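Local structure of 4-oxalmesaconate hydratase (5CGZ) at residues S8-D13 with G84-R89; G20-H25 with E72-S77; V101-Q106 with E140-G145; D170-I175 with V208-N213. The protein catalyses the hydration of the enol form of oxalomesaconate to 4-carboxy-4-hydroxy-2-oxoadipate, the third step of gallate degradation, using one zinc ion per subunit. All coordinates share one frame; numbering follows the deposited sequence.

Contact 1: S8-D13 with G84-R89. With ZN (zinc ion), chain C.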
loop_
_atom_site.group_PDB
_atom_site.type_symbol
_atom_site.label_atom_id
_atom_site.label_comp_id
_atom_site.label_asym_id
_atom_site.label_seq_id
_atom_site.Cartn_x
_atom_site.Cartn_y
_atom_site.Cartn_z
ATOM N N SER A 8 -16.175 10.888 19.468
ATOM C CA SER A 8 -15.825 12.138 18.810
ATOM C C SER A 8 -14.624 12.788 19.511
ATOM O O SER A 8 -14.672 13.006 20.722
ATOM C CB SER A 8 -17.055 13.058 18.834
ATOM O OG SER A 8 -16.850 14.263 18.140
ATOM N N ALA A 9 -13.542 13.080 18.788
ATOM C CA ALA A 9 -12.363 13.671 19.441
ATOM C C ALA A 9 -12.682 15.048 20.034
ATOM O O ALA A 9 -12.321 15.362 21.170
ATOM C CB ALA A 9 -11.203 13.790 18.467
ATOM N N HIS A 10 -13.355 15.861 19.234
ATOM C CA HIS A 10 -13.758 17.202 19.619
ATOM C C HIS A 10 -15.273 17.259 19.523
ATOM O O HIS A 10 -15.866 16.515 18.745
ATOM C CB HIS A 10 -13.095 18.231 18.708
ATOM C CG HIS A 10 -11.628 17.988 18.511
ATOM N ND1 HIS A 10 -11.090 17.593 17.302
ATOM C CD2 HIS A 10 -10.591 18.050 19.380
ATOM C CE1 HIS A 10 -9.783 17.444 17.431
ATOM N NE2 HIS A 10 -9.454 17.713 18.684
ATOM N N SER A 11 -15.898 18.144 20.286
ATOM C CA SER A 11 -17.354 18.129 20.413
ATOM C C SER A 11 -18.106 18.316 19.086
ATOM O O SER A 11 -19.178 17.756 18.922
ATOM C CB SER A 11 -17.807 19.192 21.431
ATOM O OG SER A 11 -17.332 20.486 21.097
ATOM N N ALA A 12 -17.551 19.060 18.129
ATOM C CA ALA A 12 -18.274 19.314 16.874
ATOM C C ALA A 12 -18.202 18.160 15.861
ATOM O O ALA A 12 -19.038 18.049 14.957
ATOM C CB ALA A 12 -17.763 20.596 16.223
ATOM N N ASP A 13 -17.211 17.297 16.014
ATOM C CA ASP A 13 -16.958 16.281 15.005
ATOM C C ASP A 13 -18.139 15.355 14.734
ATOM O O ASP A 13 -18.403 15.031 13.580
ATOM C CB ASP A 13 -15.732 15.465 15.397
ATOM C CG ASP A 13 -14.443 16.187 15.065
ATOM O OD1 ASP A 13 -13.619 16.408 15.975
ATOM O OD2 ASP A 13 -14.265 16.530 13.876
ATOM N N GLY A 84 -9.186 17.534 27.081
ATOM C CA GLY A 84 -8.356 18.559 26.458
ATOM C C GLY A 84 -7.907 18.238 25.038
ATOM O O GLY A 84 -7.577 17.090 24.728
ATOM N N ASP A 85 -7.891 19.254 24.177
ATOM C CA ASP A 85 -7.453 19.088 22.791
ATOM C C ASP A 85 -6.162 19.860 22.517
ATOM O O ASP A 85 -5.780 20.729 23.298
ATOM C CB ASP A 85 -8.539 19.557 21.824
ATOM C CG ASP A 85 -8.727 21.070 21.857
ATOM O OD1 ASP A 85 -8.652 21.652 22.961
ATOM O OD2 ASP A 85 -8.932 21.675 20.781
ATOM N N TYR A 86 -5.501 19.537 21.408
ATOM C CA TYR A 86 -4.334 20.288 20.930
ATOM C C TYR A 86 -3.321 20.625 22.009
ATOM O O TYR A 86 -3.091 21.800 22.275
ATOM C CB TYR A 86 -4.772 21.597 20.273
ATOM C CG TYR A 86 -5.327 21.459 18.874
ATOM C CD1 TYR A 86 -6.538 20.816 18.648
ATOM C CD2 TYR A 86 -4.655 21.999 17.783
ATOM C CE1 TYR A 86 -7.063 20.700 17.376
ATOM C CE2 TYR A 86 -5.175 21.889 16.491
ATOM C CZ TYR A 86 -6.375 21.236 16.299
ATOM O OH TYR A 86 -6.907 21.124 15.031
ATOM N N PRO A 87 -2.687 19.608 22.607
ATOM C CA PRO A 87 -2.820 18.195 22.252
ATOM C C PRO A 87 -3.798 17.440 23.131
ATOM O O PRO A 87 -3.866 17.668 24.344
ATOM C CB PRO A 87 -1.407 17.656 22.484
ATOM C CG PRO A 87 -0.977 18.427 23.729
ATOM C CD PRO A 87 -1.596 19.822 23.577
ATOM N N MET A 88 -4.530 16.518 22.521
ATOM C CA MET A 88 -5.268 15.521 23.275
ATOM C C MET A 88 -4.308 14.410 23.703
ATOM O O MET A 88 -3.533 13.898 22.894
ATOM C CB MET A 88 -6.420 14.962 22.439
ATOM C CG MET A 88 -7.391 14.101 23.220
ATOM S SD MET A 88 -8.913 13.797 22.282
ATOM C CE MET A 88 -8.461 12.295 21.455
ATOM N N ARG A 89 -4.346 14.056 24.983
ATOM C CA ARG A 89 -3.556 12.944 25.514
ATOM C C ARG A 89 -4.431 12.075 26.408
ATOM O O ARG A 89 -5.260 12.591 27.146
ATOM C CB ARG A 89 -2.341 13.457 26.303
ATOM C CG ARG A 89 -1.273 14.153 25.451
ATOM C CD ARG A 89 -0.585 13.155 24.505
ATOM N NE ARG A 89 0.538 13.749 23.777
ATOM C CZ ARG A 89 0.457 14.235 22.540
ATOM N NH1 ARG A 89 -0.696 14.202 21.883
ATOM N NH2 ARG A 89 1.532 14.759 21.958
HETATM ZN ZN ZN C . -11.968 17.398 15.447
HETATM O O HOH W 1 -12.478 18.843 13.482
#
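H10 reaches across from the loop after strand 3-8 to D85 and Y86, in the loop leading to helix 92-105. In this Rossmann-like fold of the MshB deacetylase family the first loop carries two zinc ligands, H10 and D13, and residues 84-89 pack behind H10 as part of its second shell. From H10 CB, with CG anti to the carbonyl carbon (chi1 -47°), the ring swings in beside the metal, and ND1 binds zinc at 2.1 Å. D13 OD1 binds the same ion at 2.0 Å, water 1 sits 2.5 Å from it, and E44 and H123 complete the site. On the far side of the ring, CD2 meets D85 CB edge-on at 3.5 Å. NE2 at the tip lies 4.0 Å from Y86 CE1, the two rings standing oblique to each other, and is hydrogen-bonded to D122. D122 also takes the backbone N of Y86, a second-shell carboxylate that would help fix the rotation of the histidine ring. D85 turns its own carboxylate to the backbone N of G43. A9 CB roofs one face of the H10 imidazole, over its centre. Beside that methyl, M88 closes the contact, its chain bending at chi3 (91°) so that CE comes to 4.3 Å from A9 CB.

Contact 2: G20-H25 with E72-S77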
loop_
_atom_site.group_PDB
_atom_site.type_symbol
_atom_site.label_atom_id
_atom_site.label_comp_id
_atom_site.label_asym_id
_atom_site.label_seq_id
_atom_site.Cartn_x
_atom_site.Cartn_y
_atom_site.Cartn_z
ATOM N N GLY A 20 -25.939 12.346 10.272
ATOM C CA GLY A 20 -26.862 11.509 9.521
ATOM C C GLY A 20 -26.992 10.119 10.116
ATOM O O GLY A 20 -28.099 9.634 10.334
ATOM N N ALA A 21 -25.859 9.469 10.376
ATOM C CA ALA A 21 -25.871 8.113 10.899
ATOM C C ALA A 21 -26.598 8.064 12.247
ATOM O O ALA A 21 -27.324 7.113 12.542
ATOM C CB ALA A 21 -24.437 7.575 11.034
ATOM N N ILE A 22 -26.393 9.088 13.065
ATOM C CA ILE A 22 -27.031 9.149 14.379
ATOM C C ILE A 22 -28.557 9.272 14.245
ATOM O O ILE A 22 -29.308 8.467 14.814
ATOM C CB ILE A 22 -26.464 10.323 15.221
ATOM C CG1 ILE A 22 -24.993 10.044 15.574
ATOM C CG2 ILE A 22 -27.296 10.520 16.492
ATOM C CD1 ILE A 22 -24.250 11.216 16.188
ATOM N N ALA A 23 -29.006 10.259 13.470
ATOM C CA ALA A 23 -30.435 10.496 13.278
ATOM C C ALA A 23 -31.110 9.300 12.619
ATOM O O ALA A 23 -32.230 8.934 12.986
ATOM C CB ALA A 23 -30.662 11.760 12.444
ATOM N N LEU A 24 -30.432 8.687 11.651
ATOM C CA LEU A 24 -31.016 7.571 10.915
ATOM C C LEU A 24 -31.245 6.368 11.837
ATOM O O LEU A 24 -32.328 5.771 11.843
ATOM C CB LEU A 24 -30.133 7.170 9.720
ATOM C CG LEU A 24 -30.749 6.149 8.754
ATOM C CD1 LEU A 24 -31.933 6.747 8.001
ATOM C CD2 LEU A 24 -29.718 5.585 7.771
ATOM N N HIS A 25 -30.234 5.998 12.615
ATOM C CA HIS A 25 -30.383 4.819 13.464
ATOM C C HIS A 25 -31.309 5.089 14.664
ATOM O O HIS A 25 -32.000 4.182 15.130
ATOM C CB HIS A 25 -29.011 4.309 13.926
ATOM C CG HIS A 25 -28.218 3.659 12.829
ATOM N ND1 HIS A 25 -27.457 4.381 11.934
ATOM C CD2 HIS A 25 -28.105 2.359 12.460
ATOM C CE1 HIS A 25 -26.891 3.552 11.071
ATOM N NE2 HIS A 25 -27.268 2.320 11.368
ATOM N N GLU A 72 -29.687 16.715 20.816
ATOM C CA GLU A 72 -31.134 16.713 21.036
ATOM C C GLU A 72 -31.861 16.606 19.701
ATOM O O GLU A 72 -32.768 15.795 19.534
ATOM C CB GLU A 72 -31.567 17.982 21.791
ATOM C CG GLU A 72 -32.961 17.927 22.429
ATOM C CD GLU A 72 -34.057 18.531 21.557
ATOM O OE1 GLU A 72 -33.733 19.234 20.573
ATOM O OE2 GLU A 72 -35.250 18.303 21.861
ATOM N N ILE A 73 -31.439 17.428 18.749
ATOM C CA ILE A 73 -32.002 17.418 17.397
ATOM C C ILE A 73 -31.819 16.064 16.700
ATOM O O ILE A 73 -32.737 15.562 16.048
ATOM C CB ILE A 73 -31.362 18.514 16.521
ATOM C CG1 ILE A 73 -31.790 19.901 17.008
ATOM C CG2 ILE A 73 -31.702 18.291 15.045
ATOM C CD1 ILE A 73 -31.052 21.047 16.355
ATOM N N LEU A 74 -30.636 15.470 16.850
ATOM C CA LEU A 74 -30.326 14.215 16.169
ATOM C C LEU A 74 -30.992 13.018 16.852
ATOM O O LEU A 74 -31.241 11.995 16.213
ATOM C CB LEU A 74 -28.809 14.012 16.100
ATOM C CG LEU A 74 -28.042 15.077 15.301
ATOM C CD1 LEU A 74 -26.535 14.910 15.507
ATOM C CD2 LEU A 74 -28.406 15.029 13.807
ATOM N N GLY A 75 -31.285 13.146 18.144
ATOM C CA GLY A 75 -31.875 12.051 18.898
ATOM C C GLY A 75 -30.840 11.174 19.593
ATOM O O GLY A 75 -31.014 9.963 19.701
ATOM N N ALA A 76 -29.755 11.779 20.068
ATOM C CA ALA A 76 -28.714 11.034 20.774
ATOM C C ALA A 76 -28.513 11.575 22.171
ATOM O O ALA A 76 -28.815 12.735 22.437
ATOM C CB ALA A 76 -27.399 11.102 20.016
ATOM N N SER A 77 -27.986 10.743 23.062
ATOM C CA SER A 77 -27.460 11.254 24.318
ATOM C C SER A 77 -25.981 11.561 24.106
ATOM O O SER A 77 -25.360 11.018 23.187
ATOM C CB SER A 77 -27.663 10.252 25.454
ATOM O OG SER A 77 -27.031 9.016 25.173
HETATM O O HOH W 2 -33.664 10.831 14.857
#
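The branch methyl CG2 of I22 fits against A76 CB at 3.6 Å and L74 CB at 3.8 Å, where a Schellman motif ends helix 56-74 of this Rossmann-like fold and strand 76-80 sets out. One residue on along helix 13-27, A23 turns its backbone to the same corner: its CA-H points at L74 O over 3.4 Å, with 150° at the hydrogen. At this helix end water 2 donates hydrogen bonds to both L74 O and A23 O, so a single water pins two helix carbonyls together. G75, with positive phi, makes the turn, its N folding back weakly to E72 O. I22 has CG1 anti to its carbonyl carbon (chi1 -67°), which leaves CG2 to face the other segment, while the side chain as a whole also packs on M32 and V34 of strand 31-36. Further out, helix 13-27 is kinked: the N atoms of G20 and A21 lack their usual bonds to the preceding turn and are held by the carboxylate of E226 instead. A21 O is gripped twice by H25, through the backbone N at 3.1 Å and through ND1 at 2.8 Å, the latter with the carbonyl oxygen in the imidazole plane.

Contact 3: V101-Q106 with E140-G145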
loop_
_atom_site.group_PDB
_atom_site.type_symbol
_atom_site.label_atom_id
_atom_site.label_comp_id
_atom_site.label_asym_id
_atom_site.label_seq_id
_atom_site.Cartn_x
_atom_site.Cartn_y
_atom_site.Cartn_z
ATOM N N VAL A 101 -17.988 2.899 29.309
ATOM C CA VAL A 101 -19.075 3.339 28.437
ATOM C C VAL A 101 -19.528 2.177 27.557
ATOM O O VAL A 101 -20.729 1.941 27.403
ATOM C CB VAL A 101 -18.665 4.543 27.567
ATOM C CG1 VAL A 101 -19.763 4.883 26.555
ATOM C CG2 VAL A 101 -18.365 5.749 28.463
ATOM N N TYR A 102 -18.568 1.443 26.990
ATOM C CA TYR A 102 -18.883 0.270 26.174
ATOM C C TYR A 102 -19.698 -0.751 26.957
ATOM O O TYR A 102 -20.689 -1.285 26.456
ATOM C CB TYR A 102 -17.607 -0.409 25.666
ATOM C CG TYR A 102 -17.067 0.080 24.331
ATOM C CD1 TYR A 102 -17.505 -0.479 23.132
ATOM C CD2 TYR A 102 -16.074 1.059 24.274
ATOM C CE1 TYR A 102 -16.987 -0.054 21.901
ATOM C CE2 TYR A 102 -15.544 1.489 23.047
ATOM C CZ TYR A 102 -16.009 0.928 21.869
ATOM O OH TYR A 102 -15.495 1.348 20.662
ATOM N N ARG A 103 -19.256 -1.044 28.178
ATOM C CA ARG A 103 -19.931 -2.042 29.008
ATOM C C ARG A 103 -21.375 -1.612 29.314
ATOM O O ARG A 103 -22.282 -2.438 29.352
ATOM C CB ARG A 103 -19.143 -2.279 30.303
ATOM C CG ARG A 103 -17.844 -3.087 30.139
ATOM C CD ARG A 103 -18.148 -4.559 30.007
ATOM N NE ARG A 103 -16.983 -5.406 29.761
ATOM C CZ ARG A 103 -16.221 -5.950 30.710
ATOM N NH1 ARG A 103 -16.473 -5.715 31.996
ATOM N NH2 ARG A 103 -15.195 -6.730 30.369
ATOM N N ARG A 104 -21.585 -0.315 29.503
ATOM C CA ARG A 104 -22.913 0.211 29.811
ATOM C C ARG A 104 -23.815 0.296 28.575
ATOM O O ARG A 104 -24.978 -0.088 28.608
ATOM C CB ARG A 104 -22.785 1.594 30.455
ATOM C CG ARG A 104 -24.104 2.229 30.840
ATOM C CD ARG A 104 -23.897 3.617 31.440
ATOM N NE ARG A 104 -23.649 4.641 30.424
ATOM C CZ ARG A 104 -22.507 5.319 30.304
ATOM N NH1 ARG A 104 -21.495 5.082 31.134
ATOM N NH2 ARG A 104 -22.378 6.237 29.352
ATOM N N VAL A 105 -23.271 0.799 27.476
ATOM C CA VAL A 105 -24.063 1.018 26.276
ATOM C C VAL A 105 -24.272 -0.269 25.467
ATOM O O VAL A 105 -25.314 -0.450 24.834
ATOM C CB VAL A 105 -23.401 2.094 25.380
ATOM C CG1 VAL A 105 -24.092 2.164 24.014
ATOM C CG2 VAL A 105 -23.420 3.449 26.086
ATOM N N GLN A 106 -23.285 -1.161 25.500
ATOM C CA GLN A 106 -23.317 -2.383 24.689
ATOM C C GLN A 106 -23.657 -2.084 23.220
ATOM O O GLN A 106 -24.603 -2.642 22.663
ATOM C CB GLN A 106 -24.327 -3.375 25.277
ATOM C CG GLN A 106 -23.960 -3.887 26.678
ATOM C CD GLN A 106 -22.896 -4.974 26.641
ATOM O OE1 GLN A 106 -22.739 -5.667 25.637
ATOM N NE2 GLN A 106 -22.155 -5.120 27.735
ATOM N N GLU A 140 -12.998 -10.946 29.627
ATOM C CA GLU A 140 -13.713 -11.479 30.779
ATOM C C GLU A 140 -12.902 -11.244 32.059
ATOM O O GLU A 140 -13.417 -11.376 33.166
ATOM C CB GLU A 140 -14.034 -12.965 30.561
ATOM C CG GLU A 140 -15.148 -13.151 29.520
ATOM C CD GLU A 140 -15.493 -14.602 29.217
ATOM O OE1 GLU A 140 -15.687 -14.927 28.021
ATOM O OE2 GLU A 140 -15.587 -15.415 30.163
ATOM N N GLY A 141 -11.643 -10.847 31.895
ATOM C CA GLY A 141 -10.793 -10.512 33.025
ATOM C C GLY A 141 -10.848 -9.035 33.388
ATOM O O GLY A 141 -10.248 -8.603 34.377
ATOM N N TYR A 142 -11.549 -8.247 32.582
ATOM C CA TYR A 142 -11.757 -6.843 32.929
ATOM C C TYR A 142 -13.076 -6.711 33.673
ATOM O O TYR A 142 -14.135 -6.991 33.101
ATOM C CB TYR A 142 -11.763 -5.939 31.691
ATOM C CG TYR A 142 -12.081 -4.505 32.036
ATOM C CD1 TYR A 142 -11.175 -3.730 32.761
ATOM C CD2 TYR A 142 -13.291 -3.927 31.661
ATOM C CE1 TYR A 142 -11.467 -2.415 33.105
ATOM C CE2 TYR A 142 -13.592 -2.606 31.990
ATOM C CZ TYR A 142 -12.670 -1.856 32.712
ATOM O OH TYR A 142 -12.950 -0.548 33.051
ATOM N N LYS A 143 -13.002 -6.275 34.935
ATOM C CA LYS A 143 -14.163 -6.220 35.826
ATOM C C LYS A 143 -14.979 -7.502 35.715
ATOM O O LYS A 143 -16.118 -7.485 35.244
ATOM C CB LYS A 143 -15.034 -4.994 35.523
ATOM C CG LYS A 143 -14.298 -3.673 35.768
ATOM C CD LYS A 143 -15.220 -2.458 35.784
ATOM C CE LYS A 143 -14.417 -1.190 36.105
ATOM N NZ LYS A 143 -15.277 0.031 36.281
ATOM N N PRO A 144 -14.382 -8.622 36.148
ATOM C CA PRO A 144 -14.965 -9.962 36.022
ATOM C C PRO A 144 -16.384 -9.986 36.565
ATOM O O PRO A 144 -16.659 -9.317 37.559
ATOM C CB PRO A 144 -14.038 -10.833 36.870
ATOM C CG PRO A 144 -12.762 -10.065 36.974
ATOM C CD PRO A 144 -13.159 -8.623 36.968
ATOM N N GLY A 145 -17.277 -10.721 35.919
ATOM C CA GLY A 145 -18.656 -10.761 36.360
ATOM C C GLY A 145 -19.568 -9.827 35.588
ATOM O O GLY A 145 -20.758 -10.104 35.450
#
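R103 clamps Y142 O end-on, with NH1 and NH2 each 2.9 Å from that one oxygen, and this grip is the tight heart of the contact. The oxygen lies in the guanidinium plane, while both nitrogens come from the same side of the peptide carbonyl, NH1 well above its plane. Because two N-H groups converge on one oxygen, each bond is bent, at 145° and 142°. Y142 CD2 sits over a face of the same guanidinium, 3.3 Å above it and toward its rim; the ring thus presents its edge, the two planes 59° apart. A bend at chi2 steers the arginine there, and its remaining bonds fix it further: NE to A137 O near the end of helix 122-138, and a salt bridge from NH1 to E146. The other side is looser. K143 comes no nearer than its CB, 3.9 Å from R103 NH1, and its chain then runs outward, CG lying 3.9 Å over the centre of the Y142 ring. K143 NZ and Y142 OH both end on D100, one turn back on helix 92-105. The arginine therefore ties helix 92-105 to the loop that leaves helix 122-138, joining successive helical connections of a Rossmann-type alternation of strands and helices.

Contact 4: D170-I175 with V208-N213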
loop_
_atom_site.group_PDB
_atom_site.type_symbol
_atom_site.label_atom_id
_atom_site.label_comp_id
_atom_site.label_asym_id
_atom_site.label_seq_id
_atom_site.Cartn_x
_atom_site.Cartn_y
_atom_site.Cartn_z
ATOM N N ASP A 170 -15.848 2.315 2.173
ATOM C CA ASP A 170 -16.265 1.023 1.624
ATOM C C ASP A 170 -17.759 0.816 1.906
ATOM O O ASP A 170 -18.360 -0.180 1.493
ATOM C CB ASP A 170 -15.432 -0.130 2.207
ATOM C CG ASP A 170 -15.484 -0.186 3.740
ATOM O OD1 ASP A 170 -16.578 -0.087 4.325
ATOM O OD2 ASP A 170 -14.425 -0.325 4.368
ATOM N N THR A 171 -18.353 1.780 2.601
ATOM C CA THR A 171 -19.764 1.698 2.985
ATOM C C THR A 171 -20.410 3.072 2.842
ATOM O O THR A 171 -19.907 4.047 3.387
ATOM C CB THR A 171 -19.921 1.195 4.442
ATOM O OG1 THR A 171 -19.317 -0.095 4.571
ATOM C CG2 THR A 171 -21.402 1.097 4.860
ATOM N N PHE A 172 -21.502 3.160 2.084
ATOM C CA PHE A 172 -22.291 4.393 2.037
ATOM C C PHE A 172 -23.606 4.211 2.771
ATOM O O PHE A 172 -24.374 3.282 2.488
ATOM C CB PHE A 172 -22.579 4.839 0.595
ATOM C CG PHE A 172 -21.386 5.400 -0.118
ATOM C CD1 PHE A 172 -20.813 6.591 0.301
ATOM C CD2 PHE A 172 -20.849 4.748 -1.218
ATOM C CE1 PHE A 172 -19.704 7.120 -0.356
ATOM C CE2 PHE A 172 -19.749 5.268 -1.887
ATOM C CZ PHE A 172 -19.171 6.455 -1.450
ATOM N N LEU A 173 -23.856 5.111 3.710
ATOM C CA LEU A 173 -25.105 5.127 4.453
ATOM C C LEU A 173 -26.029 6.165 3.829
ATOM O O LEU A 173 -25.689 7.344 3.786
ATOM C CB LEU A 173 -24.857 5.448 5.928
ATOM C CG LEU A 173 -26.064 5.360 6.863
ATOM C CD1 LEU A 173 -26.500 3.895 7.036
ATOM C CD2 LEU A 173 -25.752 6.013 8.215
ATOM N N ASP A 174 -27.182 5.725 3.337
ATOM C CA ASP A 174 -28.149 6.644 2.744
ATOM C C ASP A 174 -28.859 7.411 3.846
ATOM O O ASP A 174 -29.667 6.845 4.579
ATOM C CB ASP A 174 -29.163 5.886 1.881
ATOM C CG ASP A 174 -30.138 6.813 1.169
ATOM O OD1 ASP A 174 -30.058 8.047 1.364
ATOM O OD2 ASP A 174 -30.998 6.300 0.418
ATOM N N ILE A 175 -28.559 8.700 3.961
ATOM C CA ILE A 175 -29.148 9.513 5.016
ATOM C C ILE A 175 -30.159 10.511 4.456
ATOM O O ILE A 175 -30.515 11.487 5.117
ATOM C CB ILE A 175 -28.071 10.292 5.815
ATOM C CG1 ILE A 175 -27.340 11.284 4.905
ATOM C CG2 ILE A 175 -27.099 9.329 6.503
ATOM C CD1 ILE A 175 -26.562 12.349 5.691
ATOM N N VAL A 208 -24.385 11.212 -4.705
ATOM C CA VAL A 208 -24.252 10.860 -6.119
ATOM C C VAL A 208 -23.437 9.579 -6.279
ATOM O O VAL A 208 -23.791 8.709 -7.072
ATOM C CB VAL A 208 -23.595 12.005 -6.937
ATOM C CG1 VAL A 208 -23.185 11.518 -8.332
ATOM C CG2 VAL A 208 -24.549 13.199 -7.045
ATOM N N GLN A 209 -22.355 9.452 -5.511
ATOM C CA GLN A 209 -21.497 8.270 -5.609
ATOM C C GLN A 209 -22.213 7.009 -5.122
ATOM O O GLN A 209 -22.080 5.951 -5.724
ATOM C CB GLN A 209 -20.198 8.476 -4.830
ATOM C CG GLN A 209 -19.354 9.645 -5.354
ATOM C CD GLN A 209 -18.213 10.011 -4.411
ATOM O OE1 GLN A 209 -17.927 9.291 -3.454
ATOM N NE2 GLN A 209 -17.560 11.137 -4.680
ATOM N N ALA A 210 -22.962 7.122 -4.028
ATOM C CA ALA A 210 -23.751 6.000 -3.536
ATOM C C ALA A 210 -24.773 5.567 -4.594
ATOM O O ALA A 210 -24.932 4.375 -4.871
ATOM C CB ALA A 210 -24.453 6.369 -2.224
ATOM N N LYS A 211 -25.448 6.545 -5.195
ATOM C CA LYS A 211 -26.409 6.254 -6.255
ATOM C C LYS A 211 -25.725 5.512 -7.401
ATOM O O LYS A 211 -26.252 4.524 -7.922
ATOM C CB LYS A 211 -27.072 7.540 -6.764
ATOM C CG LYS A 211 -28.100 7.291 -7.870
ATOM C CD LYS A 211 -29.170 6.300 -7.379
ATOM C CE LYS A 211 -30.208 5.991 -8.450
ATOM N NZ LYS A 211 -30.954 7.207 -8.864
ATOM N N ARG A 212 -24.533 5.967 -7.776
ATOM C CA ARG A 212 -23.794 5.307 -8.851
ATOM C C ARG A 212 -23.546 3.843 -8.486
ATOM O O ARG A 212 -23.573 2.965 -9.343
ATOM C CB ARG A 212 -22.467 6.029 -9.124
ATOM C CG ARG A 212 -21.637 5.455 -10.288
ATOM C CD ARG A 212 -22.368 5.584 -11.629
ATOM N NE ARG A 212 -21.467 5.877 -12.749
ATOM C CZ ARG A 212 -20.811 4.957 -13.461
ATOM N NH1 ARG A 212 -20.943 3.660 -13.183
ATOM N NH2 ARG A 212 -20.013 5.334 -14.456
ATOM N N ASN A 213 -23.336 3.571 -7.203
ATOM C CA ASN A 213 -22.994 2.215 -6.803
ATOM C C ASN A 213 -24.210 1.322 -6.547
ATOM O O ASN A 213 -24.042 0.182 -6.128
ATOM C CB ASN A 213 -22.092 2.242 -5.570
ATOM C CG ASN A 213 -20.654 2.592 -5.918
ATOM O OD1 ASN A 213 -19.877 1.727 -6.343
ATOM N ND2 ASN A 213 -20.296 3.863 -5.755
#
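Q209 O, in the helix turn that packs on F172, is gripped by two nitrogens of N213: the backbone N at 3.1 Å and the side-chain ND2 at 2.7 Å, arriving from opposite faces of the carbonyl. The contact sets the last turn of helix 193-212 against strand 171-174, an edge strand of the mixed Rossmann-like sheet within this chain. This pair of hydrogen bonds to Q209 O folds the asparagine back over its own helix end, which brings ND2 to 4.2 Å from F172 CE2, the amide and the ring 33° apart. N213 also serves the assembly, with OD1 hydrogen-bonded to Y119 and ND2 to Q161, both of the fifth subunit.

F172 carries the apolar part. Its CB meets A210 CB at 3.7 Å, and with CG anti to the carbonyl carbon (chi1 -73°) the ring lies alongside the helix, A210 N standing 4.2 Å over one face, toward the rim. At the far end CZ touches Q209 OE1 at 3.7 Å; that amide is turned 72° from the ring, and OE1 has its hydrogen bond from R206. The strand pairs with strand 225-230 within the chain, while T171 to L173 join a parallel ladder with a strand of the third subunit, so the sheet runs on across the interface. P233 of that subunit packs on F172 and N213. A classic beta bulge begins the strand, D170 and T171 both facing L228. Within it T171 OG1 donates to D170 OD1 over 2.8 Å.

Overall arrangement
Strand 3-8 leads into contact 1, where the zinc-binding loop meets residues 84-89 and closes a long loop of chain. Contact 2 falls entirely within that loop: helix 13-27 is joined to the turn between helix 56-74 and strand 76-80. From there the contacts follow in series, and none cross. Contact 3 closes next, linking helix 92-105 to the loop beyond helix 122-138, and contact 4 comes last, joining strand 171-174 to the end of helix 193-212. Contacts 2 and 4 touch directly, with A21 CA 3.4 Å from L173 CD2, so helix 13-27 bridges them; contacts 3 and 4 lie farthest apart, with centres about 34 Å from each other.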